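Local coordinates for protein HpcH/HpaI aldolase (Desulfitobacterium hafniense, PDB 3QZ6) that belongs to the HpcH/HpaI aldolase family and folds as a parallel eight-stranded alpha/beta (TIM) barrel that pairs into a two-chain assembly, at residues L10-V24 / Q231-Q243. Numbering follows the deposited sequence.
Sequences LSAGKSVVGTMLNLV and QMLLWSGDVAALQ
V16 N reaches Q231 O at 2.8 Å, the first rung of a parallel ladder continued by L233 N to V16 O, G18 N to L233 O and W235 N to G18 O. On the face carrying V16, M20, M232 and L234, the selenium of M232 lies 3.5 Å from V16 CG2. G18 has no side chain, and L234 CD1 lies against its backbone, 3.6 Å from G18 C; L234 CD2 meets the selenium of M20 as that bent chain turns away. The register shifts by one at a beta bulge between G18 and M20, where T19 OG1, anti to its own N (chi1 -159°), donates to W235 O at 2.6 Å. The extended Q231 side chain puts its amide between L10 O and K14 O, at the Schellman motif (G13) ending helix 6-11; NE2 donates to both, meeting L10 O on a lone pair and K14 O from above the carbonyl plane. At the other end D238 plugs the loop after strand 16-21: OD1 takes N22 N, while OD2 takes both L23 N (2.9 Å) and V24 N (2.8 Å), gripping three successive amides. Beyond it, the L23 side chain crosses L242 at about a right angle, their methyls CD2 and CD1 a tight 3.5 Å apart, with V239 CG2 against L23 CB. A bound zinc ion lies about 4 Å from the V24 side chain. Pairing of first strand with last is the closure of a TIM barrel.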
# COMPACT_ATOMS: atom_id res chain seq x y z
N LEU A 10 -26.53 -3.51 -6.19
CA LEU A 10 -26.82 -3.02 -7.52
C LEU A 10 -28.30 -3.18 -7.80
O LEU A 10 -28.94 -2.30 -8.38
CB LEU A 10 -26.03 -3.80 -8.57
CG LEU A 10 -24.52 -3.57 -8.57
CD1 LEU A 10 -23.84 -4.50 -9.57
CD2 LEU A 10 -24.22 -2.11 -8.89
N SER A 11 -28.84 -4.31 -7.37
CA SER A 11 -30.24 -4.62 -7.59
C SER A 11 -31.15 -3.61 -6.88
O SER A 11 -32.25 -3.31 -7.35
CB SER A 11 -30.54 -6.04 -7.10
OG SER A 11 -31.92 -6.34 -7.23
N ALA A 12 -30.68 -3.07 -5.76
CA ALA A 12 -31.45 -2.08 -5.01
C ALA A 12 -31.27 -0.67 -5.57
O ALA A 12 -31.76 0.30 -4.99
CB ALA A 12 -31.06 -2.12 -3.54
N GLY A 13 -30.56 -0.57 -6.69
CA GLY A 13 -30.37 0.70 -7.36
C GLY A 13 -29.25 1.55 -6.79
O GLY A 13 -29.12 2.72 -7.15
N LYS A 14 -28.43 0.98 -5.91
CA LYS A 14 -27.36 1.72 -5.26
C LYS A 14 -26.17 1.99 -6.18
O LYS A 14 -25.86 1.20 -7.07
CB LYS A 14 -26.84 0.97 -4.03
CG LYS A 14 -27.82 0.79 -2.89
CD LYS A 14 -27.13 0.05 -1.75
CE LYS A 14 -28.04 -0.18 -0.56
NZ LYS A 14 -28.53 1.09 0.02
N SER A 15 -25.50 3.11 -5.94
CA SER A 15 -24.19 3.35 -6.52
C SER A 15 -23.16 2.66 -5.64
O SER A 15 -23.26 2.71 -4.42
CB SER A 15 -23.91 4.85 -6.56
OG SER A 15 -24.95 5.55 -7.22
N VAL A 16 -22.17 2.01 -6.24
CA VAL A 16 -21.15 1.32 -5.45
C VAL A 16 -19.76 1.73 -5.91
O VAL A 16 -19.55 2.05 -7.08
CB VAL A 16 -21.31 -0.21 -5.50
CG1 VAL A 16 -22.65 -0.61 -4.89
CG2 VAL A 16 -21.19 -0.72 -6.93
N VAL A 17 -18.82 1.70 -4.98
CA VAL A 17 -17.50 2.25 -5.23
C VAL A 17 -16.41 1.22 -4.98
O VAL A 17 -16.40 0.54 -3.94
CB VAL A 17 -17.25 3.50 -4.35
CG1 VAL A 17 -15.98 4.21 -4.79
CG2 VAL A 17 -18.46 4.45 -4.41
N GLY A 18 -15.49 1.10 -5.94
CA GLY A 18 -14.41 0.13 -5.86
C GLY A 18 -13.10 0.74 -6.32
O GLY A 18 -13.06 1.88 -6.80
N THR A 19 -12.02 -0.02 -6.18
CA THR A 19 -10.72 0.44 -6.63
C THR A 19 -9.94 -0.76 -7.16
O THR A 19 -10.32 -1.91 -6.92
CB THR A 19 -9.97 1.15 -5.48
OG1 THR A 19 -8.96 2.01 -6.02
CG2 THR A 19 -9.33 0.13 -4.52
N MSE A 20 -8.87 -0.50 -7.91
CA MSE A 20 -8.01 -1.57 -8.42
C MSE A 20 -6.98 -1.98 -7.36
O MSE A 20 -6.51 -1.14 -6.59
CB MSE A 20 -7.27 -1.11 -9.68
CG MSE A 20 -8.17 -0.77 -10.87
SE MSE A 20 -9.09 -2.36 -11.51
CE MSE A 20 -7.53 -3.57 -11.68
N LEU A 21 -6.63 -3.27 -7.34
CA LEU A 21 -5.56 -3.76 -6.48
C LEU A 21 -4.46 -4.38 -7.35
O LEU A 21 -4.69 -5.42 -7.98
CB LEU A 21 -6.11 -4.82 -5.50
CG LEU A 21 -5.14 -5.22 -4.38
CD1 LEU A 21 -5.13 -4.12 -3.31
CD2 LEU A 21 -5.48 -6.58 -3.76
N ASN A 22 -3.29 -3.75 -7.40
CA ASN A 22 -2.19 -4.22 -8.25
C ASN A 22 -0.92 -4.60 -7.50
O ASN A 22 -0.13 -5.41 -8.00
CB ASN A 22 -1.81 -3.15 -9.30
CG ASN A 22 -2.84 -3.01 -10.38
OD1 ASN A 22 -3.87 -2.36 -10.19
ND2 ASN A 22 -2.58 -3.61 -11.54
N LEU A 23 -0.71 -3.99 -6.34
CA LEU A 23 0.52 -4.19 -5.59
C LEU A 23 0.32 -4.96 -4.29
O LEU A 23 0.91 -6.03 -4.08
CB LEU A 23 1.16 -2.82 -5.24
CG LEU A 23 2.37 -2.86 -4.29
CD1 LEU A 23 3.65 -3.02 -5.10
CD2 LEU A 23 2.47 -1.59 -3.40
N VAL A 24 -0.51 -4.42 -3.40
CA VAL A 24 -0.59 -4.95 -2.04
C VAL A 24 -1.20 -6.35 -2.05
O VAL A 24 -2.20 -6.60 -2.74
CB VAL A 24 -1.41 -4.00 -1.13
CG1 VAL A 24 -1.48 -4.56 0.32
CG2 VAL A 24 -0.79 -2.59 -1.15
N GLN A 231 -23.77 2.83 -12.04
CA GLN A 231 -23.74 2.35 -10.66
C GLN A 231 -22.39 1.74 -10.25
O GLN A 231 -22.03 1.75 -9.06
CB GLN A 231 -24.82 1.30 -10.42
CG GLN A 231 -26.25 1.77 -10.60
CD GLN A 231 -27.22 0.62 -10.45
OE1 GLN A 231 -27.74 0.09 -11.43
NE2 GLN A 231 -27.46 0.20 -9.20
N MSE A 232 -21.65 1.19 -11.22
CA MSE A 232 -20.36 0.58 -10.92
C MSE A 232 -19.24 1.59 -11.07
O MSE A 232 -18.75 1.83 -12.17
CB MSE A 232 -20.09 -0.63 -11.83
CG MSE A 232 -20.77 -1.91 -11.40
SE MSE A 232 -20.07 -2.62 -9.71
CE MSE A 232 -18.29 -3.17 -10.29
N LEU A 233 -18.83 2.19 -9.95
CA LEU A 233 -17.84 3.25 -9.99
C LEU A 233 -16.49 2.70 -9.54
O LEU A 233 -16.37 2.23 -8.41
CB LEU A 233 -18.27 4.41 -9.09
CG LEU A 233 -19.71 4.88 -9.35
CD1 LEU A 233 -20.13 5.93 -8.33
CD2 LEU A 233 -19.86 5.39 -10.78
N LEU A 234 -15.50 2.78 -10.42
CA LEU A 234 -14.18 2.23 -10.18
C LEU A 234 -13.14 3.34 -10.24
O LEU A 234 -12.90 3.91 -11.30
CB LEU A 234 -13.86 1.18 -11.25
CG LEU A 234 -12.53 0.44 -11.08
CD1 LEU A 234 -12.53 -0.31 -9.76
CD2 LEU A 234 -12.28 -0.52 -12.25
N TRP A 235 -12.53 3.65 -9.10
CA TRP A 235 -11.64 4.81 -9.02
C TRP A 235 -10.23 4.44 -8.58
O TRP A 235 -10.04 3.85 -7.51
CB TRP A 235 -12.21 5.87 -8.07
CG TRP A 235 -11.20 6.92 -7.70
CD1 TRP A 235 -10.70 7.89 -8.51
CD2 TRP A 235 -10.56 7.08 -6.43
NE1 TRP A 235 -9.77 8.65 -7.82
CE2 TRP A 235 -9.68 8.17 -6.54
CE3 TRP A 235 -10.65 6.41 -5.21
CZ2 TRP A 235 -8.88 8.59 -5.48
CZ3 TRP A 235 -9.86 6.84 -4.15
CH2 TRP A 235 -9.00 7.92 -4.29
N SER A 236 -9.25 4.78 -9.41
CA SER A 236 -7.84 4.68 -9.04
C SER A 236 -7.42 3.28 -8.57
O SER A 236 -7.91 2.27 -9.09
CB SER A 236 -7.50 5.74 -7.97
OG SER A 236 -6.10 5.86 -7.79
N GLY A 237 -6.52 3.22 -7.60
CA GLY A 237 -6.01 1.92 -7.15
C GLY A 237 -4.93 2.08 -6.10
O GLY A 237 -4.47 3.20 -5.85
N ASP A 238 -4.50 0.97 -5.50
CA ASP A 238 -3.53 1.03 -4.42
C ASP A 238 -2.20 1.66 -4.85
O ASP A 238 -1.62 2.46 -4.13
CB ASP A 238 -3.29 -0.36 -3.81
CG ASP A 238 -2.77 -1.37 -4.83
OD1 ASP A 238 -3.06 -1.23 -6.04
OD2 ASP A 238 -2.07 -2.31 -4.42
N VAL A 239 -1.72 1.28 -6.02
CA VAL A 239 -0.46 1.83 -6.51
C VAL A 239 -0.53 3.35 -6.67
O VAL A 239 0.36 4.06 -6.22
CB VAL A 239 -0.03 1.19 -7.85
CG1 VAL A 239 1.19 1.90 -8.40
CG2 VAL A 239 0.27 -0.31 -7.64
N ALA A 240 -1.58 3.85 -7.33
CA ALA A 240 -1.71 5.31 -7.50
C ALA A 240 -1.81 6.00 -6.15
O ALA A 240 -1.25 7.07 -5.95
CB ALA A 240 -2.92 5.65 -8.37
N ALA A 241 -2.51 5.37 -5.21
CA ALA A 241 -2.63 5.91 -3.87
C ALA A 241 -1.24 6.08 -3.25
O ALA A 241 -0.91 7.16 -2.75
CB ALA A 241 -3.51 4.99 -2.99
N LEU A 242 -0.44 5.03 -3.28
CA LEU A 242 0.89 5.08 -2.70
C LEU A 242 1.80 6.06 -3.42
O LEU A 242 2.54 6.82 -2.79
CB LEU A 242 1.51 3.67 -2.66
CG LEU A 242 0.87 2.75 -1.61
CD1 LEU A 242 1.09 1.25 -1.91
CD2 LEU A 242 1.41 3.09 -0.22
N GLN A 243 1.76 6.08 -4.76
CA GLN A 243 2.67 6.95 -5.50
C GLN A 243 2.28 8.42 -5.36
O GLN A 243 3.13 9.29 -5.17
CB GLN A 243 2.72 6.57 -6.98
CG GLN A 243 3.30 5.19 -7.22
CD GLN A 243 3.80 5.01 -8.63
OE1 GLN A 243 3.02 4.78 -9.56
NE2 GLN A 243 5.11 5.13 -8.81
O HOH W 1 -3.78 -0.35 -8.45